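Local structure of 2-pyrone-4,6-dicarboxylic acid hydrolase, putative (2FFI) at residues A14-A19 against L231-D236; P36-P41 against D236-Q241. The protein probably acts as a 2-pyrone-4,6-dicarboxylate lactonase, a hydrolase of the amidohydrolase family built on a TIM barrel. One frame throughout, in Å; residues are numbered along the deposited sequence.

From the N terminus the chain enters the barrel through strand 15-16 and then passes the loop 36-41, which leads into helix 42-51. Some two hundred residues later it returns in strand 231-234 and runs on into the loop 236-241. Contact 1 joins the first of these pieces to the third and closes the barrel, while contact 2 joins the second to the fourth. Since the four segments alternate along the chain, the two closures cross instead of nesting. Asp236 belongs to both contacts, and Ala19 packs on the backbone of Trp237 where they meet. The same junction thus ties the first strand to the last, and the loop leading into helix 42-51 to the loop after strand 231-234.

Contact 1. Residues A14-A19 against L231-D236; sequences AIDSHA and LMWGSD
Ser17 pairs with Gly234 and Ala19 with Asp236 as the nearest CA atoms, the touching parts running 34° apart in the same general direction, and together they form the seam where the first and last strands of a TIM barrel meet. Trp233 O holds that seam by accepting twice from Ser17: the backbone N approaches in the carbonyl plane at 3.3 Å, whereas OG comes from above it at 2.9 Å. Beside this double grip lies Met232, present as selenomethionine, with CG and SE against the Ser17 side chain and Lys197 of strand 194-199 touching both residues.

Asp16 illustrates how a carboxylate can grip a neighbouring backbone and side chain through both its oxygens. With CG anti to the backbone N (chi1 167°), the group is carried along to Ser235, whose OG donates to OD1 on the syn side at 2.7 Å while its backbone N reaches OD2 from above the carboxylate plane at 3.2 Å. Tyr45 OH also bonds to OD1. Replacing Asp16 with an alanine would probably leave both Ser235 donors without these acceptors and free the serine hydroxyl to turn. Trp233 reaches back toward the same carboxylate, CZ3 lying 4.1 Å from OD2, and its indole stacks with Phe54.

Further along, Asp236 N donates to His18 O at 3.2 Å. Their side chains point the same way; Asp236 is salt-bridged through OD1 to Arg203 and lies about 3 Å from a bound phosphate. Its OD2 stands 3.4 Å from His18 ND1, with the imidazole and carboxylate planes 73° apart.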
loop_
_atom_site.group_PDB
_atom_site.type_symbol
_atom_site.label_atom_id
_atom_site.label_comp_id
_atom_site.label_asym_id
_atom_site.label_seq_id
_atom_site.Cartn_x
_atom_site.Cartn_y
_atom_site.Cartn_z
ATOM N N ALA A 14 4.792 -16.329 -2.050
ATOM C CA ALA A 14 5.083 -14.907 -2.276
ATOM C C ALA A 14 3.894 -14.053 -1.853
ATOM O O ALA A 14 2.746 -14.480 -1.988
ATOM C CB ALA A 14 5.434 -14.646 -3.732
ATOM N N ILE A 15 4.175 -12.844 -1.358
ATOM C CA ILE A 15 3.132 -11.929 -0.873
ATOM C C ILE A 15 2.969 -10.600 -1.605
ATOM O O ILE A 15 3.897 -9.798 -1.677
ATOM C CB ILE A 15 3.335 -11.562 0.610
ATOM C CG1 ILE A 15 3.436 -12.829 1.474
ATOM C CG2 ILE A 15 2.173 -10.692 1.072
ATOM C CD1 ILE A 15 3.989 -12.580 2.881
ATOM N N ASP A 16 1.763 -10.372 -2.122
ATOM C CA ASP A 16 1.413 -9.132 -2.831
ATOM C C ASP A 16 0.894 -8.104 -1.828
ATOM O O ASP A 16 -0.151 -8.313 -1.234
ATOM C CB ASP A 16 0.305 -9.399 -3.875
ATOM C CG ASP A 16 -0.328 -8.115 -4.421
ATOM O OD1 ASP A 16 -1.320 -8.228 -5.188
ATOM O OD2 ASP A 16 0.164 -6.998 -4.096
ATOM N N SER A 17 1.606 -7.002 -1.630
ATOM C CA SER A 17 1.109 -5.987 -0.705
ATOM C C SER A 17 0.391 -4.937 -1.550
ATOM O O SER A 17 0.801 -4.652 -2.662
ATOM C CB SER A 17 2.256 -5.351 0.093
ATOM O OG SER A 17 3.183 -4.700 -0.751
ATOM N N HIS A 18 -0.704 -4.393 -1.046
ATOM C CA HIS A 18 -1.461 -3.375 -1.788
ATOM C C HIS A 18 -2.268 -3.891 -2.993
ATOM O O HIS A 18 -1.721 -4.253 -4.027
ATOM C CB HIS A 18 -0.530 -2.251 -2.254
ATOM C CG HIS A 18 -1.198 -0.918 -2.329
ATOM N ND1 HIS A 18 -2.125 -0.602 -3.298
ATOM C CD2 HIS A 18 -1.085 0.178 -1.545
ATOM C CE1 HIS A 18 -2.551 0.634 -3.110
ATOM N NE2 HIS A 18 -1.935 1.130 -2.052
ATOM N N ALA A 19 -3.585 -3.892 -2.844
ATOM C CA ALA A 19 -4.498 -4.339 -3.889
ATOM C C ALA A 19 -5.933 -4.006 -3.447
ATOM O O ALA A 19 -6.201 -3.886 -2.254
ATOM C CB ALA A 19 -4.334 -5.839 -4.111
ATOM N N LEU A 231 11.467 -2.491 1.984
ATOM C CA LEU A 231 10.848 -2.290 0.684
ATOM C C LEU A 231 10.043 -3.526 0.281
ATOM O O LEU A 231 10.531 -4.651 0.380
ATOM C CB LEU A 231 11.916 -1.997 -0.362
ATOM C CG LEU A 231 12.517 -0.585 -0.322
ATOM C CD1 LEU A 231 13.274 -0.406 0.954
ATOM C CD2 LEU A 231 13.460 -0.357 -1.507
HETATM N N MSE A 232 8.807 -3.320 -0.162
HETATM C CA MSE A 232 7.965 -4.438 -0.578
HETATM C C MSE A 232 7.233 -4.115 -1.871
HETATM O O MSE A 232 6.867 -2.965 -2.118
HETATM C CB MSE A 232 6.944 -4.778 0.501
HETATM C CG MSE A 232 5.833 -3.773 0.628
HETATM SE SE MSE A 232 5.117 -3.772 2.416
HETATM C CE MSE A 232 5.923 -2.137 2.998
ATOM N N TRP A 233 7.009 -5.137 -2.689
ATOM C CA TRP A 233 6.325 -4.950 -3.963
ATOM C C TRP A 233 4.812 -5.060 -3.898
ATOM O O TRP A 233 4.268 -5.919 -3.208
ATOM C CB TRP A 233 6.823 -5.969 -4.990
ATOM C CG TRP A 233 6.097 -5.904 -6.308
ATOM C CD1 TRP A 233 6.415 -5.127 -7.387
ATOM C CD2 TRP A 233 4.932 -6.669 -6.689
ATOM N NE1 TRP A 233 5.523 -5.368 -8.415
ATOM C CE2 TRP A 233 4.611 -6.309 -8.015
ATOM C CE3 TRP A 233 4.132 -7.623 -6.035
ATOM C CZ2 TRP A 233 3.534 -6.871 -8.704
ATOM C CZ3 TRP A 233 3.047 -8.183 -6.724
ATOM C CH2 TRP A 233 2.764 -7.805 -8.047
ATOM N N GLY A 234 4.140 -4.195 -4.648
ATOM C CA GLY A 234 2.689 -4.233 -4.708
ATOM C C GLY A 234 2.204 -4.316 -6.147
ATOM O O GLY A 234 2.881 -3.848 -7.048
ATOM N N SER A 235 1.053 -4.925 -6.391
ATOM C CA SER A 235 0.569 -5.001 -7.755
ATOM C C SER A 235 -0.316 -3.782 -8.022
ATOM O O SER A 235 -0.344 -3.240 -9.133
ATOM C CB SER A 235 -0.238 -6.281 -7.968
ATOM O OG SER A 235 -1.363 -6.336 -7.102
ATOM N N ASP A 236 -1.047 -3.363 -6.995
ATOM C CA ASP A 236 -1.940 -2.215 -7.095
ATOM C C ASP A 236 -3.172 -2.529 -7.926
ATOM O O ASP A 236 -3.872 -1.629 -8.388
ATOM C CB ASP A 236 -1.220 -1.015 -7.704
ATOM C CG ASP A 236 -1.973 0.266 -7.483
ATOM O OD1 ASP A 236 -1.759 1.231 -8.242
ATOM O OD2 ASP A 236 -2.774 0.302 -6.528
#

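Contact 2. Residues P36-P41 against D236-Q241; sequences PNYDAP and DWPHTQ
Apolar packing between two loops makes this contact: Tyr38 and Ala40, in the loop ahead of helix 42-51, meet Trp237, Pro238 and Thr240, in the loop that follows the last barrel strand. No hydrogen bond crosses between them. Tyr38 meets its partners with the edge of its ring, CE1 lying 3.6 Å from Pro238 CG and the hydroxyl end reaching the CG2 methyl of Thr240. A first torsion of 54° sets the phenol between its own backbone N and carbonyl carbon, directed at the other loop. Its OH is hydrogen-bonded to Glu243 OE1, so the polar end has a partner beside the apolar edge.

Two residues on, Ala40 packs its CB 3.7 Å from Trp237 CH2 and 4.2 Å from Pro238 CG. The indole and the proline are themselves packed together, Pro238 CB sitting over the centre of the Trp237 ring, 3.6 Å above its plane. On the helical side, Trp237 also meets the ring of Tyr45, and Pro41 occupies the N-cap of helix 42-51.

The second loop turns through a cis peptide before Pro238, closed by His239 N donating to Asp236 O at 2.8 Å. The Thr240 side chain lies about 4 Å from a bound phosphate, which probably came from the crystallisation liquor but may mark a pocket. Such a cis-proline turn, a type VIa turn, here shapes a loop at the C-terminal end of the strands, the end where TIM barrels carry their active sites.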
loop_
_atom_site.group_PDB
_atom_site.type_symbol
_atom_site.label_atom_id
_atom_site.label_comp_id
_atom_site.label_asym_id
_atom_site.label_seq_id
_atom_site.Cartn_x
_atom_site.Cartn_y
_atom_site.Cartn_z
ATOM N N PRO A 36 -16.362 3.850 -9.938
ATOM C CA PRO A 36 -16.852 2.477 -9.944
ATOM C C PRO A 36 -17.554 2.092 -11.241
ATOM O O PRO A 36 -18.617 2.633 -11.575
ATOM C CB PRO A 36 -17.811 2.480 -8.772
ATOM C CG PRO A 36 -18.516 3.799 -8.980
ATOM C CD PRO A 36 -17.421 4.760 -9.462
ATOM N N ASN A 37 -16.979 1.149 -11.974
ATOM C CA ASN A 37 -17.612 0.726 -13.214
ATOM C C ASN A 37 -17.485 -0.771 -13.461
ATOM O O ASN A 37 -18.484 -1.456 -13.710
ATOM C CB ASN A 37 -17.030 1.499 -14.395
ATOM C CG ASN A 37 -17.609 1.047 -15.710
ATOM O OD1 ASN A 37 -17.038 0.196 -16.385
ATOM N ND2 ASN A 37 -18.770 1.582 -16.066
ATOM N N TYR A 38 -16.255 -1.267 -13.412
ATOM C CA TYR A 38 -16.015 -2.685 -13.610
ATOM C C TYR A 38 -16.069 -3.379 -12.258
ATOM O O TYR A 38 -16.197 -2.735 -11.211
ATOM C CB TYR A 38 -14.660 -2.912 -14.267
ATOM C CG TYR A 38 -13.536 -2.250 -13.532
ATOM C CD1 TYR A 38 -12.897 -2.890 -12.472
ATOM C CD2 TYR A 38 -13.126 -0.966 -13.875
ATOM C CE1 TYR A 38 -11.873 -2.265 -11.769
ATOM C CE2 TYR A 38 -12.108 -0.327 -13.182
ATOM C CZ TYR A 38 -11.486 -0.981 -12.130
ATOM O OH TYR A 38 -10.490 -0.343 -11.437
ATOM N N ASP A 39 -15.968 -4.700 -12.286
ATOM C CA ASP A 39 -16.045 -5.493 -11.074
ATOM C C ASP A 39 -14.703 -6.123 -10.727
ATOM O O ASP A 39 -14.042 -6.705 -11.587
ATOM C CB ASP A 39 -17.120 -6.570 -11.256
ATOM C CG ASP A 39 -17.540 -7.204 -9.950
ATOM O OD1 ASP A 39 -18.563 -7.927 -9.932
ATOM O OD2 ASP A 39 -16.839 -6.983 -8.942
ATOM N N ALA A 40 -14.303 -6.001 -9.463
ATOM C CA ALA A 40 -13.031 -6.554 -8.988
ATOM C C ALA A 40 -13.289 -7.515 -7.834
ATOM O O ALA A 40 -12.806 -7.314 -6.723
ATOM C CB ALA A 40 -12.101 -5.424 -8.539
ATOM N N PRO A 41 -14.049 -8.589 -8.092
ATOM C CA PRO A 41 -14.359 -9.567 -7.045
ATOM C C PRO A 41 -13.126 -10.291 -6.487
ATOM O O PRO A 41 -12.080 -10.363 -7.134
ATOM C CB PRO A 41 -15.333 -10.511 -7.743
ATOM C CG PRO A 41 -14.815 -10.543 -9.138
ATOM C CD PRO A 41 -14.490 -9.079 -9.412
ATOM N N ASP A 236 -1.047 -3.363 -6.995
ATOM C CA ASP A 236 -1.940 -2.215 -7.095
ATOM C C ASP A 236 -3.172 -2.529 -7.926
ATOM O O ASP A 236 -3.872 -1.629 -8.388
ATOM C CB ASP A 236 -1.220 -1.015 -7.704
ATOM C CG ASP A 236 -1.973 0.266 -7.483
ATOM O OD1 ASP A 236 -1.759 1.231 -8.242
ATOM O OD2 ASP A 236 -2.774 0.302 -6.528
ATOM N N TRP A 237 -3.412 -3.819 -8.124
ATOM C CA TRP A 237 -4.544 -4.309 -8.899
ATOM C C TRP A 237 -5.824 -3.774 -8.248
ATOM O O TRP A 237 -5.867 -3.574 -7.036
ATOM C CB TRP A 237 -4.535 -5.841 -8.861
ATOM C CG TRP A 237 -5.593 -6.492 -9.699
ATOM C CD1 TRP A 237 -5.500 -6.818 -11.018
ATOM C CD2 TRP A 237 -6.890 -6.909 -9.272
ATOM N NE1 TRP A 237 -6.648 -7.410 -11.439
ATOM C CE2 TRP A 237 -7.526 -7.480 -10.393
ATOM C CE3 TRP A 237 -7.581 -6.848 -8.057
ATOM C CZ2 TRP A 237 -8.829 -8.003 -10.336
ATOM C CZ3 TRP A 237 -8.879 -7.366 -7.995
ATOM C CH2 TRP A 237 -9.489 -7.933 -9.136
ATOM N N PRO A 238 -6.888 -3.547 -9.037
ATOM C CA PRO A 238 -6.971 -3.773 -10.479
ATOM C C PRO A 238 -6.363 -2.635 -11.298
ATOM O O PRO A 238 -6.639 -2.503 -12.492
ATOM C CB PRO A 238 -8.458 -3.914 -10.695
ATOM C CG PRO A 238 -8.996 -2.898 -9.758
ATOM C CD PRO A 238 -8.193 -3.108 -8.505
ATOM N N HIS A 239 -5.519 -1.837 -10.648
ATOM C CA HIS A 239 -4.869 -0.698 -11.286
ATOM C C HIS A 239 -5.953 0.289 -11.726
ATOM O O HIS A 239 -6.320 0.329 -12.896
ATOM C CB HIS A 239 -4.053 -1.160 -12.504
ATOM C CG HIS A 239 -3.353 -2.467 -12.303
ATOM N ND1 HIS A 239 -3.939 -3.677 -12.605
ATOM C CD2 HIS A 239 -2.138 -2.760 -11.779
ATOM C CE1 HIS A 239 -3.118 -4.658 -12.274
ATOM N NE2 HIS A 239 -2.019 -4.128 -11.771
ATOM N N THR A 240 -6.470 1.079 -10.788
ATOM C CA THR A 240 -7.521 2.048 -11.113
ATOM C C THR A 240 -6.974 3.240 -11.904
ATOM O O THR A 240 -5.877 3.721 -11.626
ATOM C CB THR A 240 -8.281 2.546 -9.829
ATOM O OG1 THR A 240 -7.335 2.841 -8.803
ATOM C CG2 THR A 240 -9.273 1.483 -9.321
ATOM N N GLN A 241 -7.750 3.689 -12.895
ATOM C CA GLN A 241 -7.400 4.809 -13.790
ATOM C C GLN A 241 -6.312 4.422 -14.792
ATOM O O GLN A 241 -5.760 5.261 -15.497
ATOM C CB GLN A 241 -6.974 6.043 -12.968
ATOM C CG GLN A 241 -8.140 6.963 -12.604
ATOM C CD GLN A 241 -8.023 7.579 -11.212
ATOM O OE1 GLN A 241 -7.221 8.489 -10.983
ATOM N NE2 GLN A 241 -8.822 7.071 -10.270
#